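Local coordinates for protein putative cell surface hydrolase (Lactobacillus plantarum, PDB 3LP5) that is probably a cell-surface hydrolase of the alpha/beta hydrolase superfamily, although its substrate is not known, at residues D78-K89 against I111-E122. Numbering follows the deposited sequence.
Sequences DKQAVWLNTAFK and IWTLFLERYLKE
Glu122 OE1 is gripped by two groups of helix 74-92: Asn85 ND2 donates a nearly straight hydrogen bond of 3.2 Å to it, and Lys89 NZ forms a longer salt bridge. The amide N-H points at the oxygen within its own plane but meets the carboxylate from above its plane. With CG anti to the backbone N (chi1 -168°), the Asn85 amide lies over Tyr119 CB, its plane almost parallel to the Tyr119 ring, while a water joins OD1 to Tyr119 O. Were Asn85 cut back to an alanine, Glu122 OE1 would probably lose this hydrogen bond, keeping the Lys89 salt bridge, and the bridging water would lose one of its acceptors. A second water links Asp78 O with Tyr119 OH, beside Val82.

Deeper in, Phe115 is a knob set among Ala81, Leu84, Asn85 and Phe88. Its edge is directed at the face of Phe88, CZ standing 3.7 Å from Phe88 CD2 in an edge-to-face pair with planes at 59°. Leu84 CD2 reaches Phe115 CB and Ile111 CG2 and also lies over the six-membered ring of Trp112, 4.0 Å from its centroid, a CH-pi contact. Small Ala81 lets the backbones come close, its CB touching Leu114 CD2 at 3.8 Å and the Tyr119 ring at its edge. The axes of segments 78-89 and 111-118 approach to 8.6 Å, with a crossing angle of -65°. Leu84, Phe88 and Trp112 also rest on strand 7-10, so the two helices pack together against the central sheet, as in the alpha/beta hydrolase fold, where helix 107-118 follows a probable nucleophile elbow at Ser106.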
loop_
_atom_site.group_PDB
_atom_site.type_symbol
_atom_site.label_atom_id
_atom_site.label_comp_id
_atom_site.label_asym_id
_atom_site.label_seq_id
_atom_site.Cartn_x
_atom_site.Cartn_y
_atom_site.Cartn_z
ATOM N N ASP A 78 -2.162 14.054 5.460
ATOM C CA ASP A 78 -3.193 14.801 4.661
ATOM C C ASP A 78 -2.548 15.442 3.425
ATOM O O ASP A 78 -3.144 15.426 2.369
ATOM C CB ASP A 78 -3.936 15.859 5.499
ATOM C CG ASP A 78 -4.954 15.238 6.487
ATOM O OD1 ASP A 78 -5.355 14.058 6.359
ATOM O OD2 ASP A 78 -5.361 15.927 7.414
ATOM N N LYS A 79 -1.323 15.978 3.555
ATOM C CA LYS A 79 -0.577 16.494 2.368
ATOM C C LYS A 79 -0.119 15.409 1.414
ATOM O O LYS A 79 -0.114 15.626 0.209
ATOM C CB LYS A 79 0.679 17.297 2.798
ATOM C CG LYS A 79 0.368 18.508 3.660
ATOM C CD LYS A 79 1.628 19.135 4.225
ATOM C CE LYS A 79 1.312 20.125 5.365
ATOM N NZ LYS A 79 2.435 21.117 5.515
ATOM N N GLN A 80 0.346 14.283 1.945
ATOM C CA GLN A 80 0.816 13.185 1.079
ATOM C C GLN A 80 -0.300 12.614 0.225
ATOM O O GLN A 80 -0.065 12.173 -0.899
ATOM C CB GLN A 80 1.550 12.092 1.891
ATOM C CG GLN A 80 2.858 12.668 2.556
ATOM C CD GLN A 80 3.152 12.029 3.964
ATOM O OE1 GLN A 80 2.383 11.214 4.456
ATOM N NE2 GLN A 80 4.287 12.382 4.568
ATOM N N ALA A 81 -1.521 12.651 0.740
ATOM C CA ALA A 81 -2.675 12.204 -0.066
ATOM C C ALA A 81 -2.962 13.139 -1.221
ATOM O O ALA A 81 -3.263 12.673 -2.281
ATOM C CB ALA A 81 -3.904 11.998 0.801
ATOM N N VAL A 82 -2.761 14.450 -1.024
ATOM C CA VAL A 82 -2.825 15.417 -2.107
ATOM C C VAL A 82 -1.691 15.251 -3.060
ATOM O O VAL A 82 -1.903 15.286 -4.256
ATOM C CB VAL A 82 -2.810 16.816 -1.568
ATOM C CG1 VAL A 82 -2.774 17.845 -2.715
ATOM C CG2 VAL A 82 -4.044 17.038 -0.617
ATOM N N TRP A 83 -0.456 15.120 -2.565
ATOM C CA TRP A 83 0.658 14.827 -3.454
ATOM C C TRP A 83 0.477 13.528 -4.268
ATOM O O TRP A 83 0.857 13.444 -5.468
ATOM C CB TRP A 83 1.982 14.781 -2.638
ATOM C CG TRP A 83 2.379 16.163 -2.078
ATOM C CD1 TRP A 83 2.221 17.361 -2.684
ATOM C CD2 TRP A 83 3.059 16.419 -0.829
ATOM N NE1 TRP A 83 2.696 18.394 -1.847
ATOM C CE2 TRP A 83 3.228 17.827 -0.714
ATOM C CE3 TRP A 83 3.564 15.586 0.203
ATOM C CZ2 TRP A 83 3.832 18.419 0.423
ATOM C CZ3 TRP A 83 4.133 16.183 1.347
ATOM C CH2 TRP A 83 4.302 17.571 1.432
ATOM N N LEU A 84 -0.077 12.493 -3.634
ATOM C CA LEU A 84 -0.352 11.224 -4.356
ATOM C C LEU A 84 -1.306 11.457 -5.518
ATOM O O LEU A 84 -1.129 10.946 -6.645
ATOM C CB LEU A 84 -0.981 10.178 -3.409
ATOM C CG LEU A 84 -1.333 8.797 -4.071
ATOM C CD1 LEU A 84 -0.185 8.209 -4.940
ATOM C CD2 LEU A 84 -1.684 7.770 -3.003
ATOM N N ASN A 85 -2.355 12.222 -5.251
ATOM C CA ASN A 85 -3.312 12.595 -6.286
ATOM C C ASN A 85 -2.611 13.446 -7.361
ATOM O O ASN A 85 -2.842 13.242 -8.578
ATOM C CB ASN A 85 -4.418 13.397 -5.614
ATOM C CG ASN A 85 -5.623 13.615 -6.512
ATOM O OD1 ASN A 85 -5.838 12.908 -7.509
ATOM N ND2 ASN A 85 -6.394 14.621 -6.178
ATOM N N THR A 86 -1.715 14.359 -6.939
ATOM C CA THR A 86 -0.936 15.094 -7.942
ATOM C C THR A 86 -0.131 14.154 -8.836
ATOM O O THR A 86 -0.083 14.343 -10.004
ATOM C CB THR A 86 0.027 16.112 -7.258
ATOM O OG1 THR A 86 -0.779 16.986 -6.476
ATOM C CG2 THR A 86 0.830 16.954 -8.288
ATOM N N ALA A 87 0.519 13.134 -8.266
ATOM C CA ALA A 87 1.349 12.275 -9.038
ATOM C C ALA A 87 0.441 11.362 -9.883
ATOM O O ALA A 87 0.689 11.114 -11.047
ATOM C CB ALA A 87 2.286 11.430 -8.104
ATOM N N PHE A 88 -0.643 10.906 -9.294
ATOM C CA PHE A 88 -1.540 10.006 -9.997
ATOM C C PHE A 88 -2.076 10.730 -11.223
ATOM O O PHE A 88 -2.108 10.187 -12.310
ATOM C CB PHE A 88 -2.685 9.593 -9.055
ATOM C CG PHE A 88 -3.575 8.546 -9.614
ATOM C CD1 PHE A 88 -3.185 7.199 -9.567
ATOM C CD2 PHE A 88 -4.800 8.887 -10.160
ATOM C CE1 PHE A 88 -4.021 6.173 -10.052
ATOM C CE2 PHE A 88 -5.642 7.882 -10.693
ATOM C CZ PHE A 88 -5.244 6.504 -10.627
ATOM N N LYS A 89 -2.495 11.985 -11.058
ATOM C CA LYS A 89 -3.007 12.715 -12.221
ATOM C C LYS A 89 -1.966 12.935 -13.277
ATOM O O LYS A 89 -2.277 12.831 -14.433
ATOM C CB LYS A 89 -3.717 14.019 -11.844
ATOM C CG LYS A 89 -5.024 13.716 -11.143
ATOM C CD LYS A 89 -5.892 14.919 -11.115
ATOM C CE LYS A 89 -5.233 15.981 -10.306
ATOM N NZ LYS A 89 -6.211 17.038 -9.959
ATOM N N ILE A 111 -2.022 6.754 3.370
ATOM C CA ILE A 111 -2.009 7.667 2.193
ATOM C C ILE A 111 -2.894 7.140 1.053
ATOM O O ILE A 111 -3.806 7.864 0.567
ATOM C CB ILE A 111 -0.603 7.958 1.737
ATOM C CG1 ILE A 111 0.174 8.581 2.886
ATOM C CG2 ILE A 111 -0.632 8.896 0.444
ATOM C CD1 ILE A 111 1.763 8.499 2.757
ATOM N N TRP A 112 -2.698 5.870 0.673
ATOM C CA TRP A 112 -3.563 5.237 -0.344
ATOM C C TRP A 112 -5.008 5.292 0.096
ATOM O O TRP A 112 -5.874 5.629 -0.708
ATOM C CB TRP A 112 -3.242 3.726 -0.627
ATOM C CG TRP A 112 -2.343 3.509 -1.717
ATOM C CD1 TRP A 112 -1.064 2.946 -1.644
ATOM C CD2 TRP A 112 -2.524 3.917 -3.087
ATOM N NE1 TRP A 112 -0.494 2.928 -2.902
ATOM C CE2 TRP A 112 -1.342 3.557 -3.788
ATOM C CE3 TRP A 112 -3.591 4.510 -3.801
ATOM C CZ2 TRP A 112 -1.187 3.780 -5.177
ATOM C CZ3 TRP A 112 -3.427 4.751 -5.193
ATOM C CH2 TRP A 112 -2.232 4.385 -5.853
ATOM N N THR A 113 -5.281 4.996 1.375
ATOM C CA THR A 113 -6.701 4.909 1.737
ATOM C C THR A 113 -7.420 6.239 1.582
ATOM O O THR A 113 -8.582 6.306 1.184
ATOM C CB THR A 113 -6.899 4.407 3.227
ATOM O OG1 THR A 113 -6.305 3.107 3.362
ATOM C CG2 THR A 113 -8.356 4.271 3.554
ATOM N N LEU A 114 -6.770 7.293 2.054
ATOM C CA LEU A 114 -7.356 8.596 2.055
ATOM C C LEU A 114 -7.533 9.029 0.560
ATOM O O LEU A 114 -8.576 9.547 0.172
ATOM C CB LEU A 114 -6.461 9.555 2.886
ATOM C CG LEU A 114 -7.055 10.939 3.132
ATOM C CD1 LEU A 114 -8.382 10.854 3.874
ATOM C CD2 LEU A 114 -6.048 11.844 3.900
ATOM N N PHE A 115 -6.514 8.808 -0.260
ATOM C CA PHE A 115 -6.615 9.096 -1.700
ATOM C C PHE A 115 -7.832 8.356 -2.301
ATOM O O PHE A 115 -8.601 8.972 -3.053
ATOM C CB PHE A 115 -5.339 8.672 -2.411
ATOM C CG PHE A 115 -5.472 8.611 -3.909
ATOM C CD1 PHE A 115 -5.332 9.760 -4.674
ATOM C CD2 PHE A 115 -5.788 7.420 -4.537
ATOM C CE1 PHE A 115 -5.495 9.722 -6.068
ATOM C CE2 PHE A 115 -6.000 7.383 -5.933
ATOM C CZ PHE A 115 -5.838 8.527 -6.672
ATOM N N LEU A 116 -8.021 7.059 -1.936
ATOM C CA LEU A 116 -9.093 6.288 -2.556
ATOM C C LEU A 116 -10.470 6.773 -2.112
ATOM O O LEU A 116 -11.408 6.782 -2.909
ATOM C CB LEU A 116 -8.964 4.804 -2.312
ATOM C CG LEU A 116 -7.669 4.207 -2.874
ATOM C CD1 LEU A 116 -7.578 2.819 -2.279
ATOM C CD2 LEU A 116 -7.641 4.161 -4.447
ATOM N N GLU A 117 -10.563 7.225 -0.860
ATOM C CA GLU A 117 -11.847 7.675 -0.296
ATOM C C GLU A 117 -12.249 9.033 -0.873
ATOM O O GLU A 117 -13.439 9.260 -1.070
ATOM C CB GLU A 117 -11.752 7.889 1.229
ATOM C CG GLU A 117 -11.602 6.625 1.987
ATOM C CD GLU A 117 -11.412 6.859 3.464
ATOM O OE1 GLU A 117 -10.906 7.905 3.838
ATOM O OE2 GLU A 117 -11.791 6.004 4.264
ATOM N N ARG A 118 -11.260 9.925 -1.090
ATOM C CA ARG A 118 -11.522 11.337 -1.416
ATOM C C ARG A 118 -11.176 11.791 -2.835
ATOM O O ARG A 118 -11.865 12.678 -3.389
ATOM C CB ARG A 118 -10.809 12.232 -0.407
ATOM C CG ARG A 118 -11.223 11.932 1.032
ATOM C CD ARG A 118 -10.767 13.038 1.928
ATOM N NE ARG A 118 -11.773 14.105 1.937
ATOM C CZ ARG A 118 -11.704 15.199 2.693
ATOM N NH1 ARG A 118 -10.654 15.357 3.493
ATOM N NH2 ARG A 118 -12.698 16.120 2.666
ATOM N N TYR A 119 -10.128 11.201 -3.432
ATOM C CA TYR A 119 -9.536 11.821 -4.621
ATOM C C TYR A 119 -9.591 10.968 -5.869
ATOM O O TYR A 119 -9.506 11.483 -6.990
ATOM C CB TYR A 119 -8.079 12.224 -4.323
ATOM C CG TYR A 119 -7.965 13.164 -3.140
ATOM C CD1 TYR A 119 -8.879 14.192 -2.969
ATOM C CD2 TYR A 119 -6.927 13.000 -2.173
ATOM C CE1 TYR A 119 -8.803 15.040 -1.843
ATOM C CE2 TYR A 119 -6.846 13.852 -1.074
ATOM C CZ TYR A 119 -7.775 14.864 -0.935
ATOM O OH TYR A 119 -7.669 15.751 0.097
ATOM N N LEU A 120 -9.711 9.666 -5.710
ATOM C CA LEU A 120 -9.750 8.828 -6.935
ATOM C C LEU A 120 -10.969 9.158 -7.849
ATOM O O LEU A 120 -10.833 9.150 -9.097
ATOM C CB LEU A 120 -9.667 7.325 -6.600
ATOM C CG LEU A 120 -9.880 6.383 -7.796
ATOM C CD1 LEU A 120 -8.704 6.485 -8.743
ATOM C CD2 LEU A 120 -10.140 4.943 -7.379
ATOM N N LYS A 121 -12.130 9.455 -7.257
ATOM C CA LYS A 121 -13.303 9.925 -8.043
ATOM C C LYS A 121 -12.984 11.110 -8.990
ATOM O O LYS A 121 -13.798 11.412 -9.813
ATOM C CB LYS A 121 -14.456 10.333 -7.129
ATOM C CG LYS A 121 -14.143 11.602 -6.304
ATOM C CD LYS A 121 -15.330 11.926 -5.422
ATOM C CE LYS A 121 -14.945 12.607 -4.110
ATOM N NZ LYS A 121 -16.113 13.429 -3.763
ATOM N N GLU A 122 -11.825 11.773 -8.880
ATOM C CA GLU A 122 -11.500 12.874 -9.803
ATOM C C GLU A 122 -10.979 12.351 -11.113
ATOM O O GLU A 122 -10.927 13.118 -12.061
ATOM C CB GLU A 122 -10.464 13.873 -9.232
ATOM C CG GLU A 122 -10.929 14.626 -7.963
ATOM C CD GLU A 122 -9.829 15.476 -7.290
ATOM O OE1 GLU A 122 -8.786 15.806 -7.908
ATOM O OE2 GLU A 122 -10.034 15.839 -6.116
HETATM O O HOH W 1 -5.655 16.066 2.179
HETATM O O HOH W 2 -7.544 11.293 -9.112
#